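Local coordinates for protein fanconi-associated nuclease 1 homolog (Pseudomonas aeruginosa, PDB 5Y7Q) that belongs to the Fanconi-associated nuclease 1 family and joins helix-turn-helix, SAP and VRR-NUC domains in one largely helical chain, at residues 119-125 against 184-189; 145-149 against 163-167; 244-248 against 263-267; 325-329 against 355-361; 525-529 against 541-545. One frame throughout, in Å; residues are numbered along the deposited sequence.

Interaction 1: 119-125 against 184-189; sequences GWVDAQP and VYELRC
The pairing of D122 with E186 lies at the middle of an antiparallel strand pair, 121-123 against 184-187, that forms one edge of a three-stranded sheet. D122 N donates to E186 O at 2.8 Å and E186 N returns a bond to D122 O at 2.9 Å. Past the strand end a third bond joins R188 N to W120 O (2.9 Å). V121, L187 and Y185 share one face of the sheet. There V121 CG1, anti to the backbone N (chi1 174°), leans on Y185 CB at 3.7 Å, while helices 78-89 and 108-118 close over this apolar side. The phenol oxygen of Y185 bonds to E97. On the reverse face the extended E186 chain passes the P125 ring, CB to CB 3.8 Å. Its OE1 comes to 3.8 Å from D122 OD2, a pairing of like charges probably eased by R188, whose NH2 makes a long salt bridge of 3.9 Å to D122 OD2. A small antiparallel sheet with an apolar face packed on helices and one polar face is consistent with a winged form of the helix-turn-helix fold.

Interaction 2: 145-149 against 163-167; sequences FRDHL and LQPLF
F167 directs the edge of its ring at H148 and offers one face to F145, so three aromatic rings meet through two T-shaped pairs. In the first, F167 CZ stands over the imidazole face of H148, toward its rim, at 4.0 Å from both NE2 and CE1 of that ring; the planes are 74° apart. In the second, the edge of F145 turns to the F167 face, with F145 CE2 above it and the centroids 5.4 Å apart. The close-packed side is formed by buried L163, which spreads its two methyls: CD1 reaches F145 CD1 at 4.1 Å and L149 CD1 at 4.1 Å, while CD2 rests near H148 CB. These residues belong to the SAP region, where segment 145-149 follows helix 138-144 and segment 163-167 closes helix 156-163, so the contact joins the ends of two successive helices. Helix 129-135 backs the apolar part, with L132 against F145 and L129 against F167. Toward solvent the packing thins: H148 and L166 are both exposed and meet through H148 CD2 and L166 CD2 at 4.3 Å. The H148 side chain holds its CG anti to the carbonyl carbon (chi1 -51°), which brings the imidazole across to F167, and the bond from H148 N to F145 O (2.8 Å) is part of the short 3-10 segment that follows helix 138-144.

Interaction 3: 244-248 against 263-267; sequences HLFDC and AGLPG
L265 and H244 bury the most surface in this small contact, in which helix 236-253 meets the chain just as it leaves helix 258-264. L265 gives up the largest share. Its CD2 methyl is the point of contact, placed 3.6 Å from C248 SG and 3.7 Å from L245 CD2, so that one branch wedges between two side chains of the neighbouring helix. The L245 and L265 side chains pass at about a right angle. L282 of helix 273-292 touches both C248 and L265, so a third helix closes the same apolar patch; L245 lies on R278 and R279 of that helix. H244 takes a different part. With its CG anti to the backbone N (chi1 -175°), the imidazole swings out toward the C-terminal end of helix 258-264 and presents its edge to G264, whose carbonyl oxygen lies near the ring plane, with CE1 the nearest ring atom to it. P266 CD comes near the same edge at 4.4 Å from ND1. One face of the ring is occupied by C248 SG, which sits 3.8 Å above the plane toward the rim, within the same helical turn that the bond from C248 N to H244 O holds. The chemistry is therefore mainly apolar: sulfur and methyls meet while the imidazole edge flanks the carbonyl at the helix end, and across these segments the contact relies on packing and shape rather than on directional bonds.

Interaction 4: 325-329 against 355-361; sequences FAEAH and LQGKLGL
The bond from H329 N to F325 O, 2.8 Å, joins in one helical turn the two residues of helix 325-337 that bury the most surface against segment 355-361. L359 lies between them and forks. Its CD2 reaches F325 CB at 3.6 Å, while CD1 approaches the imidazole of H329, 4.1 Å from the ring centroid and 29° off the normal, an off-centre CH-pi contact. The imidazole gets there because its CG is anti to the backbone N (chi1 -179°), which directs it toward segment 355-361; L355 CB and Q356 CG then lie at its edge, and L361 CD1 comes to 4.0 Å from NE2. At the other end of the turn, the F325 ring is overlaid on one face by the aliphatic part of K358, CE1 to CD 3.7 Å, whereas the lysine tip leads away. Deeper in, L355 sends CD2 to A328 CB at 4.1 Å, and L319 of helix 311-321 also touches A328. The start of helix 325-337 thus packs against the end of the next helix, 342-358, within the largely helical middle of the chain. Helix 342-358 ends in a Schellman motif with G360 at positive phi: L361 N bonds to Q356 O at 3.0 Å and G360 N to G357 O at 2.9 Å. Since the polar bonds found here stay within each segment, the two helices are joined by methyl, methylene and ring surfaces, an apolar seam that lies partly at the protein surface.

Interaction 5: 525-529 against 541-545; sequences GLPDL and MVEVK
The carboxylates of D528 and E543 cross obliquely, their planes 42° apart, and each is held by a backbone N-H of the other segment. D528 N donates to E543 OE1 at 2.9 Å, meeting that oxygen nearly end-on; V544 N donates to D528 OD2 at 2.8 Å, arriving on the anti side and 23° out of the carboxylate plane. E543 reaches back because its CG is anti to the backbone N and the chain then bends at chi2 (59°), bringing OE1 to the N-H of D528, beside P527. P527 and D528, with E543, V544 and K545, match the PD...(D/E)XK signature of the nuclease fold to which VRR-NUC domains belong, and the nearest atom of the contact is about 5 Å from the bound nucleic acid. Segment 525-529 is the loop leading into strand 529-533, which pairs with strand 538-545 in a mixed sheet. K545 NZ makes a salt bridge to E543 OE2 and also bonds to the R550 carbonyl. Next to this polar cluster, L529 and V542 form an antiparallel hydrogen-bonded pair: L529 N to V542 O is 2.9 Å and V542 N to L529 O is 2.9 Å. The L529 side chain slants across V544, CD1 to CG2 3.8 Å, toward helix 388-396, where V392 and V388 receive the two residues. At the other end the P527 ring also lies obliquely to the M541 chain, CG to CB 3.7 Å, and I411 of helix 409-418 touches M541.

How the interactions relate
Interaction 5 is the one contact whose touching residues are all buried; the other four are only partly so. Interaction 1 pairs two strands, interaction 5 a strand with the loop that leads into its neighbour; both use backbone bonds, yet they lie on opposite sides of the chain's centre, about 56 Å apart between centres, and only in interaction 5 do carboxylates accept backbone N-H groups across the contact. Interactions 2 and 4 join helix ends, through an aromatic cluster and through a leucine between a phenylalanine and a histidine; interaction 3 sets a helix end against the middle of another helix with sulfur and methyls. Interaction 2 is nested within the loop closed by interaction 1; the rest follow in series.

Interaction 1: 119-125 against 184-189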
# COMPACT_ATOMS: atom_id res chain seq x y z
N GLY A 119 28.77 -0.97 -21.83
CA GLY A 119 27.83 -2.07 -21.80
C GLY A 119 26.56 -1.80 -21.00
O GLY A 119 25.71 -2.70 -20.90
N TRP A 120 26.39 -0.60 -20.45
CA TRP A 120 25.14 -0.29 -19.78
C TRP A 120 23.99 -0.12 -20.76
O TRP A 120 22.83 -0.10 -20.33
CB TRP A 120 25.29 0.96 -18.93
CG TRP A 120 26.30 0.83 -17.86
CD1 TRP A 120 26.91 -0.32 -17.43
CD2 TRP A 120 26.84 1.88 -17.07
NE1 TRP A 120 27.79 -0.04 -16.41
CE2 TRP A 120 27.77 1.31 -16.17
CE3 TRP A 120 26.61 3.26 -17.01
CZ2 TRP A 120 28.47 2.06 -15.25
CZ3 TRP A 120 27.31 4.00 -16.09
CH2 TRP A 120 28.23 3.40 -15.22
N VAL A 121 24.27 0.02 -22.05
CA VAL A 121 23.25 -0.01 -23.09
C VAL A 121 23.78 -0.89 -24.21
O VAL A 121 24.93 -0.72 -24.63
CB VAL A 121 22.91 1.40 -23.61
CG1 VAL A 121 21.96 1.34 -24.79
CG2 VAL A 121 22.30 2.27 -22.50
N ASP A 122 22.98 -1.87 -24.62
CA ASP A 122 23.16 -2.64 -25.85
C ASP A 122 22.56 -1.86 -27.01
O ASP A 122 21.40 -1.44 -26.92
CB ASP A 122 22.44 -4.00 -25.75
CG ASP A 122 23.35 -5.18 -25.43
OD1 ASP A 122 24.50 -5.23 -25.95
OD2 ASP A 122 22.89 -6.08 -24.68
N ALA A 123 23.34 -1.61 -28.07
CA ALA A 123 22.67 -1.45 -29.35
C ALA A 123 22.44 -2.83 -29.94
O ALA A 123 23.08 -3.80 -29.55
CB ALA A 123 23.46 -0.57 -30.30
N GLN A 124 21.47 -2.91 -30.84
CA GLN A 124 21.15 -4.19 -31.47
C GLN A 124 21.09 -5.34 -30.45
O GLN A 124 21.94 -6.25 -30.48
CB GLN A 124 22.17 -4.51 -32.58
CG GLN A 124 21.64 -5.44 -33.70
CD GLN A 124 21.93 -4.92 -35.10
OE1 GLN A 124 21.27 -3.99 -35.57
NE2 GLN A 124 22.92 -5.52 -35.77
N PRO A 125 20.12 -5.33 -29.54
CA PRO A 125 19.90 -6.47 -28.66
C PRO A 125 19.15 -7.56 -29.40
O PRO A 125 18.79 -7.42 -30.57
CB PRO A 125 19.02 -5.89 -27.57
CG PRO A 125 18.16 -4.93 -28.36
CD PRO A 125 19.09 -4.29 -29.35
N VAL A 184 17.47 0.69 -32.15
CA VAL A 184 16.77 0.32 -30.93
C VAL A 184 17.80 0.01 -29.85
O VAL A 184 18.67 -0.84 -30.04
CB VAL A 184 15.85 -0.89 -31.17
CG1 VAL A 184 15.54 -1.57 -29.88
CG2 VAL A 184 14.56 -0.44 -31.83
N TYR A 185 17.70 0.69 -28.70
CA TYR A 185 18.61 0.52 -27.58
C TYR A 185 17.95 -0.26 -26.45
O TYR A 185 16.73 -0.14 -26.22
CB TYR A 185 19.08 1.88 -27.07
CG TYR A 185 19.67 2.75 -28.17
CD1 TYR A 185 20.97 2.55 -28.61
CD2 TYR A 185 18.93 3.75 -28.76
CE1 TYR A 185 21.51 3.32 -29.61
CE2 TYR A 185 19.46 4.54 -29.75
CZ TYR A 185 20.75 4.32 -30.18
OH TYR A 185 21.29 5.10 -31.18
N GLU A 186 18.75 -1.07 -25.76
CA GLU A 186 18.30 -1.81 -24.58
C GLU A 186 19.18 -1.45 -23.39
O GLU A 186 20.41 -1.63 -23.45
CB GLU A 186 18.33 -3.33 -24.81
CG GLU A 186 17.90 -4.12 -23.57
CD GLU A 186 17.99 -5.63 -23.76
OE1 GLU A 186 19.12 -6.17 -23.91
OE2 GLU A 186 16.92 -6.29 -23.75
N LEU A 187 18.55 -1.01 -22.30
CA LEU A 187 19.25 -0.74 -21.05
C LEU A 187 19.59 -2.04 -20.32
O LEU A 187 18.75 -2.93 -20.21
CB LEU A 187 18.34 0.14 -20.19
CG LEU A 187 18.68 0.78 -18.88
CD1 LEU A 187 19.93 1.63 -18.97
CD2 LEU A 187 17.43 1.63 -18.64
N ARG A 188 20.86 -2.21 -19.93
CA ARG A 188 21.30 -3.43 -19.26
C ARG A 188 21.63 -3.31 -17.78
O ARG A 188 22.01 -4.32 -17.17
CB ARG A 188 22.47 -4.04 -20.02
CG ARG A 188 22.02 -4.93 -21.18
CD ARG A 188 22.28 -6.40 -20.91
NE ARG A 188 23.37 -6.60 -19.95
CZ ARG A 188 24.67 -6.47 -20.23
NH1 ARG A 188 25.59 -6.67 -19.28
NH2 ARG A 188 25.06 -6.13 -21.45
N CYS A 189 21.57 -2.12 -17.18
CA CYS A 189 21.90 -1.90 -15.77
C CYS A 189 20.67 -1.81 -14.82
O CYS A 189 20.84 -1.43 -13.65
CB CYS A 189 22.80 -0.67 -15.64
SG CYS A 189 22.10 0.87 -16.28

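Interaction 2: 145-149 against 163-167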
# COMPACT_ATOMS: atom_id res chain seq x y z
N PHE A 145 4.99 -8.82 -41.71
CA PHE A 145 4.55 -10.20 -41.78
C PHE A 145 3.40 -10.41 -42.76
O PHE A 145 2.71 -11.43 -42.66
CB PHE A 145 4.17 -10.70 -40.39
CG PHE A 145 5.26 -10.53 -39.39
CD1 PHE A 145 5.16 -9.57 -38.39
CD2 PHE A 145 6.41 -11.31 -39.47
CE1 PHE A 145 6.18 -9.40 -37.45
CE2 PHE A 145 7.43 -11.14 -38.54
CZ PHE A 145 7.31 -10.18 -37.52
N ARG A 146 3.14 -9.43 -43.63
CA ARG A 146 1.96 -9.47 -44.50
C ARG A 146 1.79 -10.81 -45.20
O ARG A 146 0.66 -11.26 -45.41
CB ARG A 146 2.02 -8.33 -45.53
CG ARG A 146 2.50 -8.73 -46.93
CD ARG A 146 3.96 -8.38 -47.14
NE ARG A 146 4.15 -6.93 -47.18
CZ ARG A 146 4.18 -6.20 -48.29
NH1 ARG A 146 4.04 -6.79 -49.48
NH2 ARG A 146 4.34 -4.89 -48.21
N ASP A 147 2.89 -11.49 -45.55
CA ASP A 147 2.79 -12.75 -46.28
C ASP A 147 2.34 -13.91 -45.39
O ASP A 147 1.91 -14.95 -45.92
CB ASP A 147 4.13 -13.08 -46.96
CG ASP A 147 4.55 -12.01 -47.99
OD1 ASP A 147 3.68 -11.48 -48.71
OD2 ASP A 147 5.76 -11.71 -48.08
N HIS A 148 2.45 -13.78 -44.07
CA HIS A 148 1.87 -14.73 -43.13
C HIS A 148 0.52 -14.27 -42.56
O HIS A 148 -0.03 -14.95 -41.69
CB HIS A 148 2.83 -15.00 -41.97
CG HIS A 148 4.21 -15.38 -42.39
ND1 HIS A 148 5.13 -14.47 -42.87
CD2 HIS A 148 4.85 -16.58 -42.39
CE1 HIS A 148 6.26 -15.09 -43.15
NE2 HIS A 148 6.12 -16.37 -42.87
N LEU A 149 -0.01 -13.12 -43.00
CA LEU A 149 -1.33 -12.65 -42.56
C LEU A 149 -2.35 -12.87 -43.66
O LEU A 149 -2.43 -12.09 -44.62
CB LEU A 149 -1.28 -11.17 -42.18
CG LEU A 149 -0.81 -10.75 -40.80
CD1 LEU A 149 -0.38 -11.94 -39.96
CD2 LEU A 149 0.31 -9.72 -40.95
N LEU A 163 0.91 -15.24 -34.37
CA LEU A 163 2.26 -15.39 -34.93
C LEU A 163 3.31 -15.97 -33.97
O LEU A 163 4.39 -16.32 -34.44
CB LEU A 163 2.76 -14.03 -35.44
CG LEU A 163 1.99 -13.45 -36.62
CD1 LEU A 163 2.20 -11.95 -36.74
CD2 LEU A 163 2.44 -14.14 -37.89
N GLN A 164 3.03 -16.07 -32.66
CA GLN A 164 4.04 -16.58 -31.73
C GLN A 164 4.35 -18.07 -31.93
O GLN A 164 5.54 -18.42 -31.94
CB GLN A 164 3.62 -16.30 -30.29
CG GLN A 164 4.47 -15.28 -29.58
CD GLN A 164 3.66 -14.53 -28.55
OE1 GLN A 164 2.42 -14.59 -28.57
NE2 GLN A 164 4.33 -13.83 -27.64
N PRO A 165 3.38 -18.98 -32.06
CA PRO A 165 3.74 -20.36 -32.43
C PRO A 165 4.53 -20.45 -33.73
O PRO A 165 5.20 -21.46 -33.95
CB PRO A 165 2.38 -21.07 -32.54
CG PRO A 165 1.34 -19.98 -32.53
CD PRO A 165 1.94 -18.88 -31.72
N LEU A 166 4.47 -19.42 -34.58
CA LEU A 166 5.22 -19.42 -35.83
C LEU A 166 6.69 -19.01 -35.65
O LEU A 166 7.58 -19.65 -36.22
CB LEU A 166 4.54 -18.50 -36.86
CG LEU A 166 3.35 -18.99 -37.70
CD1 LEU A 166 2.15 -19.36 -36.82
CD2 LEU A 166 2.95 -17.95 -38.75
N PHE A 167 6.97 -17.96 -34.87
CA PHE A 167 8.31 -17.38 -34.74
C PHE A 167 8.79 -17.43 -33.29
O PHE A 167 8.88 -16.38 -32.64
CB PHE A 167 8.36 -15.93 -35.22
CG PHE A 167 8.13 -15.73 -36.69
CD1 PHE A 167 9.18 -15.37 -37.52
CD2 PHE A 167 6.87 -15.85 -37.23
CE1 PHE A 167 8.98 -15.16 -38.87
CE2 PHE A 167 6.66 -15.64 -38.58
CZ PHE A 167 7.72 -15.29 -39.40

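Interaction 3: 244-248 against 263-267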
# COMPACT_ATOMS: atom_id res chain seq x y z
N HIS A 244 14.82 -10.72 -3.08
CA HIS A 244 14.37 -12.07 -3.39
C HIS A 244 12.87 -12.22 -3.18
O HIS A 244 12.17 -12.81 -4.02
CB HIS A 244 15.11 -13.10 -2.57
CG HIS A 244 14.75 -14.49 -2.96
ND1 HIS A 244 14.32 -15.44 -2.06
CD2 HIS A 244 14.70 -15.08 -4.18
CE1 HIS A 244 14.05 -16.56 -2.70
NE2 HIS A 244 14.26 -16.37 -3.99
N LEU A 245 12.34 -11.71 -2.08
CA LEU A 245 10.90 -11.79 -1.89
C LEU A 245 10.20 -11.06 -3.00
O LEU A 245 9.32 -11.63 -3.66
CB LEU A 245 10.50 -11.23 -0.53
CG LEU A 245 11.20 -11.91 0.65
CD1 LEU A 245 10.79 -11.27 1.96
CD2 LEU A 245 10.88 -13.39 0.64
N PHE A 246 10.63 -9.83 -3.29
CA PHE A 246 10.01 -9.05 -4.36
C PHE A 246 9.96 -9.85 -5.65
O PHE A 246 8.90 -9.96 -6.30
CB PHE A 246 10.77 -7.75 -4.56
CG PHE A 246 10.15 -6.81 -5.56
CD1 PHE A 246 10.45 -6.92 -6.92
CD2 PHE A 246 9.32 -5.79 -5.15
CE1 PHE A 246 9.89 -6.05 -7.84
CE2 PHE A 246 8.76 -4.91 -6.08
CZ PHE A 246 9.05 -5.05 -7.42
N ASP A 247 11.09 -10.46 -6.02
CA ASP A 247 11.13 -11.37 -7.16
C ASP A 247 10.06 -12.45 -7.06
O ASP A 247 9.35 -12.75 -8.03
CB ASP A 247 12.52 -11.98 -7.28
CG ASP A 247 12.69 -12.86 -8.52
OD1 ASP A 247 12.28 -12.42 -9.63
OD2 ASP A 247 13.23 -13.98 -8.37
N CYS A 248 9.91 -13.05 -5.87
CA CYS A 248 8.94 -14.13 -5.72
C CYS A 248 7.53 -13.64 -5.98
O CYS A 248 6.76 -14.29 -6.71
CB CYS A 248 9.03 -14.75 -4.33
SG CYS A 248 10.40 -15.91 -4.16
N ALA A 263 9.77 -23.88 -2.95
CA ALA A 263 11.16 -24.35 -2.92
C ALA A 263 12.14 -23.18 -2.81
O ALA A 263 13.13 -23.27 -2.08
CB ALA A 263 11.47 -25.19 -4.16
N GLY A 264 11.87 -22.08 -3.53
CA GLY A 264 12.80 -20.95 -3.56
C GLY A 264 12.80 -20.08 -2.32
O GLY A 264 13.85 -19.55 -1.94
N LEU A 265 11.63 -19.91 -1.69
CA LEU A 265 11.54 -19.17 -0.44
C LEU A 265 12.38 -19.82 0.65
O LEU A 265 12.64 -21.03 0.62
CB LEU A 265 10.10 -19.11 0.03
CG LEU A 265 9.30 -17.95 -0.51
CD1 LEU A 265 8.17 -17.66 0.46
CD2 LEU A 265 10.20 -16.78 -0.66
N PRO A 266 12.84 -19.04 1.62
CA PRO A 266 13.41 -19.65 2.81
C PRO A 266 12.31 -20.24 3.67
O PRO A 266 11.21 -19.68 3.77
CB PRO A 266 14.11 -18.47 3.51
CG PRO A 266 13.39 -17.26 2.99
CD PRO A 266 12.97 -17.58 1.60
N GLY A 267 12.58 -21.41 4.23
CA GLY A 267 11.70 -22.01 5.21
C GLY A 267 11.88 -21.41 6.59
O GLY A 267 10.90 -21.14 7.29

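Interaction 4: 325-329 against 355-361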
# COMPACT_ATOMS: atom_id res chain seq x y z
N PHE A 325 -11.54 -31.87 10.99
CA PHE A 325 -12.25 -31.23 12.08
C PHE A 325 -11.50 -31.28 13.40
O PHE A 325 -11.59 -30.34 14.20
CB PHE A 325 -13.63 -31.85 12.23
CG PHE A 325 -14.47 -31.73 11.01
CD1 PHE A 325 -14.87 -30.50 10.55
CD2 PHE A 325 -14.86 -32.86 10.31
CE1 PHE A 325 -15.65 -30.39 9.41
CE2 PHE A 325 -15.63 -32.75 9.17
CZ PHE A 325 -16.02 -31.52 8.72
N ALA A 326 -10.79 -32.37 13.66
CA ALA A 326 -10.12 -32.51 14.95
C ALA A 326 -8.94 -31.56 15.03
O ALA A 326 -8.74 -30.91 16.06
CB ALA A 326 -9.66 -33.95 15.15
N GLU A 327 -8.17 -31.43 13.95
CA GLU A 327 -7.10 -30.45 13.94
C GLU A 327 -7.67 -29.04 14.03
O GLU A 327 -7.20 -28.22 14.81
CB GLU A 327 -6.27 -30.61 12.69
CG GLU A 327 -5.50 -31.90 12.63
CD GLU A 327 -5.14 -32.27 11.21
OE1 GLU A 327 -6.03 -32.76 10.47
OE2 GLU A 327 -3.97 -32.02 10.84
N ALA A 328 -8.71 -28.76 13.24
CA ALA A 328 -9.33 -27.45 13.27
C ALA A 328 -9.77 -27.08 14.69
O ALA A 328 -9.49 -25.98 15.18
CB ALA A 328 -10.51 -27.44 12.30
N HIS A 329 -10.45 -28.01 15.37
CA HIS A 329 -10.86 -27.80 16.75
C HIS A 329 -9.67 -27.57 17.66
O HIS A 329 -9.69 -26.65 18.48
CB HIS A 329 -11.65 -29.01 17.25
CG HIS A 329 -12.13 -28.86 18.65
ND1 HIS A 329 -11.39 -29.25 19.74
CD2 HIS A 329 -13.28 -28.35 19.15
CE1 HIS A 329 -12.06 -29.00 20.85
NE2 HIS A 329 -13.21 -28.45 20.52
N LEU A 355 -17.33 -26.10 15.02
CA LEU A 355 -16.42 -27.23 15.18
C LEU A 355 -16.87 -28.16 16.30
O LEU A 355 -16.79 -29.39 16.18
CB LEU A 355 -15.02 -26.73 15.45
CG LEU A 355 -14.49 -25.84 14.35
CD1 LEU A 355 -13.16 -25.35 14.77
CD2 LEU A 355 -14.42 -26.65 13.05
N GLN A 356 -17.28 -27.59 17.43
CA GLN A 356 -17.79 -28.41 18.52
C GLN A 356 -18.94 -29.27 18.02
O GLN A 356 -19.00 -30.47 18.30
CB GLN A 356 -18.23 -27.52 19.67
CG GLN A 356 -17.12 -26.75 20.30
CD GLN A 356 -17.59 -25.82 21.39
OE1 GLN A 356 -16.89 -25.60 22.37
NE2 GLN A 356 -18.80 -25.27 21.23
N GLY A 357 -19.85 -28.66 17.26
CA GLY A 357 -20.95 -29.43 16.72
C GLY A 357 -20.46 -30.51 15.77
O GLY A 357 -20.95 -31.64 15.79
N LYS A 358 -19.46 -30.18 14.94
CA LYS A 358 -18.94 -31.16 14.00
C LYS A 358 -18.22 -32.31 14.69
O LYS A 358 -18.05 -33.36 14.08
CB LYS A 358 -18.02 -30.49 12.98
CG LYS A 358 -18.75 -29.98 11.74
CD LYS A 358 -18.27 -28.60 11.35
CE LYS A 358 -18.93 -28.08 10.07
NZ LYS A 358 -20.39 -27.85 10.23
N LEU A 359 -17.79 -32.15 15.94
CA LEU A 359 -17.23 -33.26 16.71
C LEU A 359 -18.29 -33.98 17.54
O LEU A 359 -17.95 -34.86 18.35
CB LEU A 359 -16.08 -32.78 17.60
CG LEU A 359 -14.91 -32.17 16.80
CD1 LEU A 359 -13.63 -32.06 17.63
CD2 LEU A 359 -14.66 -32.94 15.52
N GLY A 360 -19.56 -33.62 17.38
CA GLY A 360 -20.61 -34.17 18.21
C GLY A 360 -20.49 -33.82 19.67
O GLY A 360 -20.84 -34.63 20.53
N LEU A 361 -20.01 -32.69 19.96
CA LEU A 361 -19.93 -32.18 21.32
C LEU A 361 -21.20 -31.40 21.64
O LEU A 361 -21.79 -30.77 20.76
CB LEU A 361 -18.73 -31.26 21.47
CG LEU A 361 -17.33 -31.84 21.49
CD1 LEU A 361 -16.37 -30.70 21.49
CD2 LEU A 361 -17.14 -32.69 22.73

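Interaction 5: 525-529 against 541-545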
# COMPACT_ATOMS: atom_id res chain seq x y z
N GLY A 525 -13.39 0.98 10.14
CA GLY A 525 -14.62 0.42 10.69
C GLY A 525 -15.50 1.38 11.46
O GLY A 525 -16.57 0.97 11.93
N LEU A 526 -15.11 2.64 11.60
CA LEU A 526 -15.93 3.59 12.31
C LEU A 526 -17.16 3.95 11.48
O LEU A 526 -17.14 3.83 10.25
CB LEU A 526 -15.12 4.85 12.64
CG LEU A 526 -14.06 4.75 13.75
CD1 LEU A 526 -12.94 3.76 13.43
CD2 LEU A 526 -13.46 6.09 14.00
N PRO A 527 -18.24 4.40 12.12
CA PRO A 527 -19.50 4.63 11.40
C PRO A 527 -19.37 5.63 10.25
O PRO A 527 -18.58 6.57 10.29
CB PRO A 527 -20.41 5.18 12.50
CG PRO A 527 -19.91 4.50 13.72
CD PRO A 527 -18.43 4.51 13.57
N ASP A 528 -20.21 5.42 9.23
CA ASP A 528 -20.19 6.27 8.05
C ASP A 528 -20.32 7.73 8.42
O ASP A 528 -19.54 8.57 7.97
CB ASP A 528 -21.32 5.89 7.08
CG ASP A 528 -21.21 4.47 6.54
OD1 ASP A 528 -20.10 4.04 6.12
OD2 ASP A 528 -22.25 3.77 6.53
N LEU A 529 -21.31 8.05 9.26
CA LEU A 529 -21.72 9.42 9.46
C LEU A 529 -21.51 9.84 10.90
O LEU A 529 -21.45 9.02 11.83
CB LEU A 529 -23.20 9.64 9.10
CG LEU A 529 -23.74 9.26 7.74
CD1 LEU A 529 -25.21 9.63 7.70
CD2 LEU A 529 -23.00 9.92 6.61
N MET A 541 -22.94 9.10 16.11
CA MET A 541 -22.42 8.44 14.92
C MET A 541 -23.44 7.47 14.38
O MET A 541 -24.12 6.78 15.15
CB MET A 541 -21.14 7.67 15.22
CG MET A 541 -19.99 8.54 15.55
SD MET A 541 -18.65 7.63 16.32
CE MET A 541 -17.61 9.04 16.59
N VAL A 542 -23.53 7.39 13.06
CA VAL A 542 -24.52 6.55 12.40
C VAL A 542 -23.85 5.73 11.31
O VAL A 542 -23.35 6.29 10.32
CB VAL A 542 -25.67 7.39 11.82
CG1 VAL A 542 -26.73 6.49 11.21
CG2 VAL A 542 -26.28 8.36 12.90
N GLU A 543 -23.84 4.42 11.47
CA GLU A 543 -23.49 3.53 10.38
C GLU A 543 -24.71 3.33 9.48
O GLU A 543 -25.79 2.97 9.97
CB GLU A 543 -22.99 2.19 10.92
CG GLU A 543 -22.64 1.16 9.84
CD GLU A 543 -21.54 1.64 8.88
OE1 GLU A 543 -20.81 2.60 9.22
OE2 GLU A 543 -21.42 1.04 7.78
N VAL A 544 -24.53 3.56 8.18
CA VAL A 544 -25.61 3.45 7.20
C VAL A 544 -25.56 2.09 6.50
O VAL A 544 -24.49 1.63 6.09
CB VAL A 544 -25.53 4.59 6.18
CG1 VAL A 544 -26.53 4.38 5.08
CG2 VAL A 544 -25.78 5.92 6.86
N LYS A 545 -26.72 1.44 6.36
CA LYS A 545 -26.83 0.16 5.66
C LYS A 545 -28.02 0.19 4.71
O LYS A 545 -29.17 0.25 5.16
CB LYS A 545 -26.95 -1.00 6.65
CG LYS A 545 -25.64 -1.36 7.37
CD LYS A 545 -24.53 -1.64 6.37
CE LYS A 545 -23.15 -1.65 7.02
NZ LYS A 545 -22.08 -1.84 5.99